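Local structure of geranyltranstransferase (Methylococcus capsulatus, 3TS7) at residues 207-210 with 211-215; 147-150 with 151-155. The protein probably condenses isopentenyl diphosphate with allylic diphosphates to make farnesyl diphosphate, a magnesium-dependent step of isoprenoid synthesis. One frame throughout, in Å; residues are numbered along the deposited sequence.

Contact 1 (207-210 with 211-215); sequences PAEQ and FDRLD. With PO4 (phosphate ion), chain G.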
loop_
_atom_site.group_PDB
_atom_site.type_symbol
_atom_site.label_atom_id
_atom_site.label_comp_id
_atom_site.label_asym_id
_atom_site.label_seq_id
_atom_site.Cartn_x
_atom_site.Cartn_y
_atom_site.Cartn_z
ATOM N N PRO B 207 18.539 -12.982 18.853
ATOM C CA PRO B 207 19.872 -12.453 18.545
ATOM C C PRO B 207 19.998 -11.986 17.090
ATOM O O PRO B 207 19.367 -12.565 16.196
ATOM C CB PRO B 207 20.784 -13.654 18.806
ATOM C CG PRO B 207 20.090 -14.367 19.930
ATOM C CD PRO B 207 18.623 -14.255 19.601
ATOM N N ALA B 208 20.808 -10.952 16.877
ATOM C CA ALA B 208 21.011 -10.364 15.545
ATOM C C ALA B 208 21.576 -11.387 14.563
ATOM O O ALA B 208 21.230 -11.373 13.376
ATOM C CB ALA B 208 21.941 -9.148 15.637
ATOM N N GLU B 209 22.434 -12.282 15.061
ATOM C CA GLU B 209 22.989 -13.351 14.228
ATOM C C GLU B 209 21.922 -14.282 13.664
ATOM O O GLU B 209 22.072 -14.779 12.557
ATOM C CB GLU B 209 24.081 -14.160 14.949
ATOM C CG GLU B 209 24.957 -14.934 13.979
ATOM C CD GLU B 209 25.839 -16.003 14.609
ATOM O OE1 GLU B 209 26.106 -17.005 13.901
ATOM O OE2 GLU B 209 26.275 -15.842 15.775
ATOM N N GLN B 210 20.837 -14.508 14.394
ATOM C CA GLN B 210 19.779 -15.369 13.867
ATOM C C GLN B 210 18.950 -14.664 12.798
ATOM O O GLN B 210 18.587 -15.284 11.794
ATOM C CB GLN B 210 18.891 -15.913 14.987
ATOM C CG GLN B 210 19.679 -16.847 15.927
ATOM C CD GLN B 210 18.793 -17.654 16.844
ATOM O OE1 GLN B 210 19.214 -18.072 17.921
ATOM N NE2 GLN B 210 17.567 -17.883 16.428
ATOM N N PHE B 211 18.649 -13.379 13.027
ATOM C CA PHE B 211 18.046 -12.537 11.973
ATOM C C PHE B 211 18.843 -12.698 10.675
ATOM O O PHE B 211 18.267 -13.074 9.644
ATOM C CB PHE B 211 18.096 -11.050 12.336
ATOM C CG PHE B 211 16.944 -10.566 13.178
ATOM C CD1 PHE B 211 17.055 -10.519 14.566
ATOM C CD2 PHE B 211 15.771 -10.092 12.578
ATOM C CE1 PHE B 211 15.999 -10.035 15.369
ATOM C CE2 PHE B 211 14.708 -9.594 13.361
ATOM C CZ PHE B 211 14.820 -9.575 14.766
ATOM N N ASP B 212 20.142 -12.389 10.760
ATOM C CA ASP B 212 21.056 -12.325 9.588
ATOM C C ASP B 212 21.151 -13.648 8.864
ATOM O O ASP B 212 21.107 -13.685 7.640
ATOM C CB ASP B 212 22.470 -11.873 9.995
ATOM C CG ASP B 212 22.492 -10.488 10.631
ATOM O OD1 ASP B 212 23.554 -10.101 11.162
ATOM O OD2 ASP B 212 21.454 -9.784 10.618
ATOM N N ARG B 213 21.273 -14.750 9.614
ATOM C CA ARG B 213 21.347 -16.076 8.976
ATOM C C ARG B 213 20.072 -16.434 8.248
ATOM O O ARG B 213 20.099 -16.955 7.134
ATOM C CB ARG B 213 21.655 -17.176 9.996
ATOM C CG ARG B 213 23.067 -17.170 10.530
ATOM C CD ARG B 213 23.243 -18.329 11.533
ATOM N NE ARG B 213 24.632 -18.462 11.961
ATOM C CZ ARG B 213 25.526 -19.269 11.391
ATOM N NH1 ARG B 213 26.770 -19.306 11.856
ATOM N NH2 ARG B 213 25.184 -20.038 10.362
ATOM N N LEU B 214 18.942 -16.150 8.874
ATOM C CA LEU B 214 17.675 -16.521 8.279
ATOM C C LEU B 214 17.350 -15.614 7.096
ATOM O O LEU B 214 16.737 -16.061 6.122
ATOM C CB LEU B 214 16.551 -16.490 9.325
ATOM C CG LEU B 214 16.561 -17.666 10.305
ATOM C CD1 LEU B 214 15.739 -17.339 11.563
ATOM C CD2 LEU B 214 16.037 -18.906 9.622
ATOM N N ASP B 215 17.721 -14.353 7.211
ATOM C CA ASP B 215 17.705 -13.441 6.048
ATOM C C ASP B 215 18.572 -13.942 4.882
ATOM O O ASP B 215 18.116 -13.961 3.723
ATOM C CB ASP B 215 18.139 -12.033 6.440
ATOM C CG ASP B 215 18.026 -11.072 5.273
ATOM O OD1 ASP B 215 16.899 -10.868 4.755
ATOM O OD2 ASP B 215 19.064 -10.563 4.848
HETATM P P PO4 G . 15.692 -19.361 19.068
HETATM O O1 PO4 G . 14.447 -18.491 19.156
HETATM O O2 PO4 G . 15.415 -20.708 19.712
HETATM O O3 PO4 G . 16.078 -19.595 17.622
HETATM O O4 PO4 G . 16.824 -18.631 19.773
#
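E209 and R213, one helical turn apart, run side by side and point the same way, and their charged ends meet in a salt bridge. A single carboxylate oxygen takes both bonds: OE1 of E209 is 2.8 Å from NE of R213 and 3.1 Å from its NH1. That oxygen lies in the guanidinium plane, at the edge carrying these two nitrogens, yet the carboxylate is turned 39° from that plane. NE meets OE1 on its anti side and, with the planes turned this way, somewhat out of the carboxylate plane, while the NH1 bond is the more bent of the two. On E209, CG stands opposite the backbone N (chi1 -161°) and the rest of the chain is extended, which carries the carboxylate along the helix to R213.

The backbone of the same stretch closes the first turn of the helix. The N-cap residue P207 offers its carbonyl to F211 N, a weak bond at 3.3 Å, and A208 O receives D212 N at 3.0 Å. The F211 ring lies with its edge toward P207 O, CD1 coming to 3.5 Å. Q210 extends away from the turn, and its NE2 donates to O3 of a phosphate ion at 2.6 Å in a nearly straight bond (163°). This ion, probably from the crystallisation liquor, is also bonded by R203 NE, so it bridges the helix start and the preceding loop.

The contact is thus the solvent-facing first turn of helix 208-237 in the all-helical prenyltransferase fold. F211 and L214 pack on helix 177-201, to which D215 adds a salt bridge with R193; Q210 and L214 also touch I65 at the end of helix 53-65.

Contact 2 (147-150 with 151-155); sequences MIET and LAKAS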
loop_
_atom_site.group_PDB
_atom_site.type_symbol
_atom_site.label_atom_id
_atom_site.label_comp_id
_atom_site.label_asym_id
_atom_site.label_seq_id
_atom_site.Cartn_x
_atom_site.Cartn_y
_atom_site.Cartn_z
ATOM N N MET B 147 7.950 -4.360 12.003
ATOM C CA MET B 147 7.276 -5.183 10.996
ATOM C C MET B 147 6.708 -4.353 9.852
ATOM O O MET B 147 6.774 -4.754 8.678
ATOM C CB MET B 147 6.108 -5.938 11.607
ATOM C CG MET B 147 6.506 -7.105 12.487
ATOM S SD MET B 147 5.032 -7.883 13.135
ATOM C CE MET B 147 5.770 -9.187 14.131
ATOM N N ILE B 148 6.127 -3.215 10.224
ATOM C CA ILE B 148 5.512 -2.290 9.253
ATOM C C ILE B 148 6.596 -1.716 8.355
ATOM O O ILE B 148 6.466 -1.760 7.123
ATOM C CB ILE B 148 4.714 -1.156 9.953
ATOM C CG1 ILE B 148 3.521 -1.751 10.720
ATOM C CG2 ILE B 148 4.252 -0.109 8.930
ATOM C CD1 ILE B 148 3.070 -0.925 11.908
ATOM N N GLU B 149 7.675 -1.228 8.969
ATOM C CA GLU B 149 8.819 -0.720 8.208
ATOM C C GLU B 149 9.386 -1.758 7.259
ATOM O O GLU B 149 9.689 -1.438 6.106
ATOM C CB GLU B 149 9.908 -0.148 9.126
ATOM C CG GLU B 149 11.270 0.184 8.427
ATOM C CD GLU B 149 11.169 1.081 7.171
ATOM O OE1 GLU B 149 10.115 1.710 6.908
ATOM O OE2 GLU B 149 12.168 1.147 6.421
ATOM N N THR B 150 9.484 -3.001 7.738
ATOM C CA THR B 150 9.953 -4.113 6.935
ATOM C C THR B 150 9.096 -4.282 5.703
ATOM O O THR B 150 9.619 -4.371 4.581
ATOM C CB THR B 150 9.948 -5.430 7.746
ATOM O OG1 THR B 150 10.977 -5.353 8.727
ATOM C CG2 THR B 150 10.175 -6.641 6.839
ATOM N N LEU B 151 7.776 -4.301 5.898
ATOM C CA LEU B 151 6.877 -4.550 4.775
ATOM C C LEU B 151 6.884 -3.364 3.794
ATOM O O LEU B 151 6.839 -3.556 2.568
ATOM C CB LEU B 151 5.452 -4.880 5.242
ATOM C CG LEU B 151 4.517 -5.453 4.154
ATOM C CD1 LEU B 151 4.871 -6.879 3.757
ATOM C CD2 LEU B 151 3.066 -5.407 4.643
ATOM N N ALA B 152 6.977 -2.154 4.325
ATOM C CA ALA B 152 6.955 -0.973 3.477
ATOM C C ALA B 152 8.223 -0.904 2.622
ATOM O O ALA B 152 8.132 -0.628 1.445
ATOM C CB ALA B 152 6.803 0.271 4.298
ATOM N N LYS B 153 9.385 -1.211 3.208
ATOM C CA LYS B 153 10.655 -1.160 2.483
ATOM C C LYS B 153 10.723 -2.264 1.431
ATOM O O LYS B 153 11.175 -2.025 0.296
ATOM C CB LYS B 153 11.841 -1.223 3.451
ATOM C CG LYS B 153 13.165 -0.647 2.915
ATOM C CD LYS B 153 14.359 -1.318 3.598
ATOM C CE LYS B 153 15.580 -0.398 3.723
ATOM N NZ LYS B 153 15.796 0.143 5.110
ATOM N N ALA B 154 10.227 -3.450 1.782
ATOM C CA ALA B 154 10.174 -4.569 0.848
ATOM C C ALA B 154 9.185 -4.414 -0.305
ATOM O O ALA B 154 9.402 -4.965 -1.390
ATOM C CB ALA B 154 9.916 -5.889 1.586
ATOM N N SER B 155 8.096 -3.687 -0.082
ATOM C CA SER B 155 7.044 -3.594 -1.091
ATOM C C SER B 155 7.162 -2.357 -2.010
ATOM O O SER B 155 6.540 -2.332 -3.050
ATOM C CB SER B 155 5.667 -3.597 -0.417
ATOM O OG SER B 155 5.576 -4.646 0.546
#
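M147 joins L151 through the main chain, its carbonyl O accepting from L151 N at 3.0 Å, and the CB of L151 lies 3.7 Å from the same oxygen. The thioether arm of M147 is extended and leads away from this turn, to P75 and L198. I148 repeats the pattern one residue on: A152 N lies 2.9 Å from I148 O, and the A152 methyl sits beside that carbonyl. The I148 side chain itself packs on L131 of its own chain and on A132 of the second subunit.

E149 supplies the charged side chain that faces K153. Its O accepts from K153 N, while its side chain bends at chi2 (52°) and crosses that of K153 at a slant. OE2 passes 3.8 Å from CB of K153 and 4.0 Å from its NZ, a long salt bridge in which the ammonium end turns back through a kink at chi4. The other oxygen, OE1, is hydrogen-bonded to H129 ND1 of the second subunit. T150 comes last, its O taking A154 N at 3.0 Å. With OG1 beside its own backbone N (chi1 -70°), the hydroxyl lies back along the helix, bonded to A146 O and to R197 NE of helix 177-201.

At the C-terminal end, S155 OG donates to L151 O at 2.6 Å, and S155 N reaches that oxygen from the opposite face of its plane, so one carbonyl serves two donors. Chemically, the two oxygens of E149 divide the work: OE1 faces the subunit interface and OE2 is held only loosely by K153. The side-chain link to K153 is thus probably mainly electrostatic, added to the regular main-chain bond, whereas the bond to H129 is a direct tie between subunits.

From the N terminus, contact 2 (147-155) comes first, in the last turns of helix 141-155, and contact 1 (207-215) follows at the start of helix 208-237. Each lies within one continuous stretch, so neither closes a loop, and being in series they neither nest nor cross. Their centres are about 17 Å apart, and their nearest atoms about 7 Å, without touching. Helix 177-201 lies in the chain between them and meets both: R197 bonds T150 of contact 2 and touches F211 of contact 1. Contact 2 also reaches helices 73-90 and 113-133 and the second subunit, whereas contact 1 sits at the surface and touches helix 53-65.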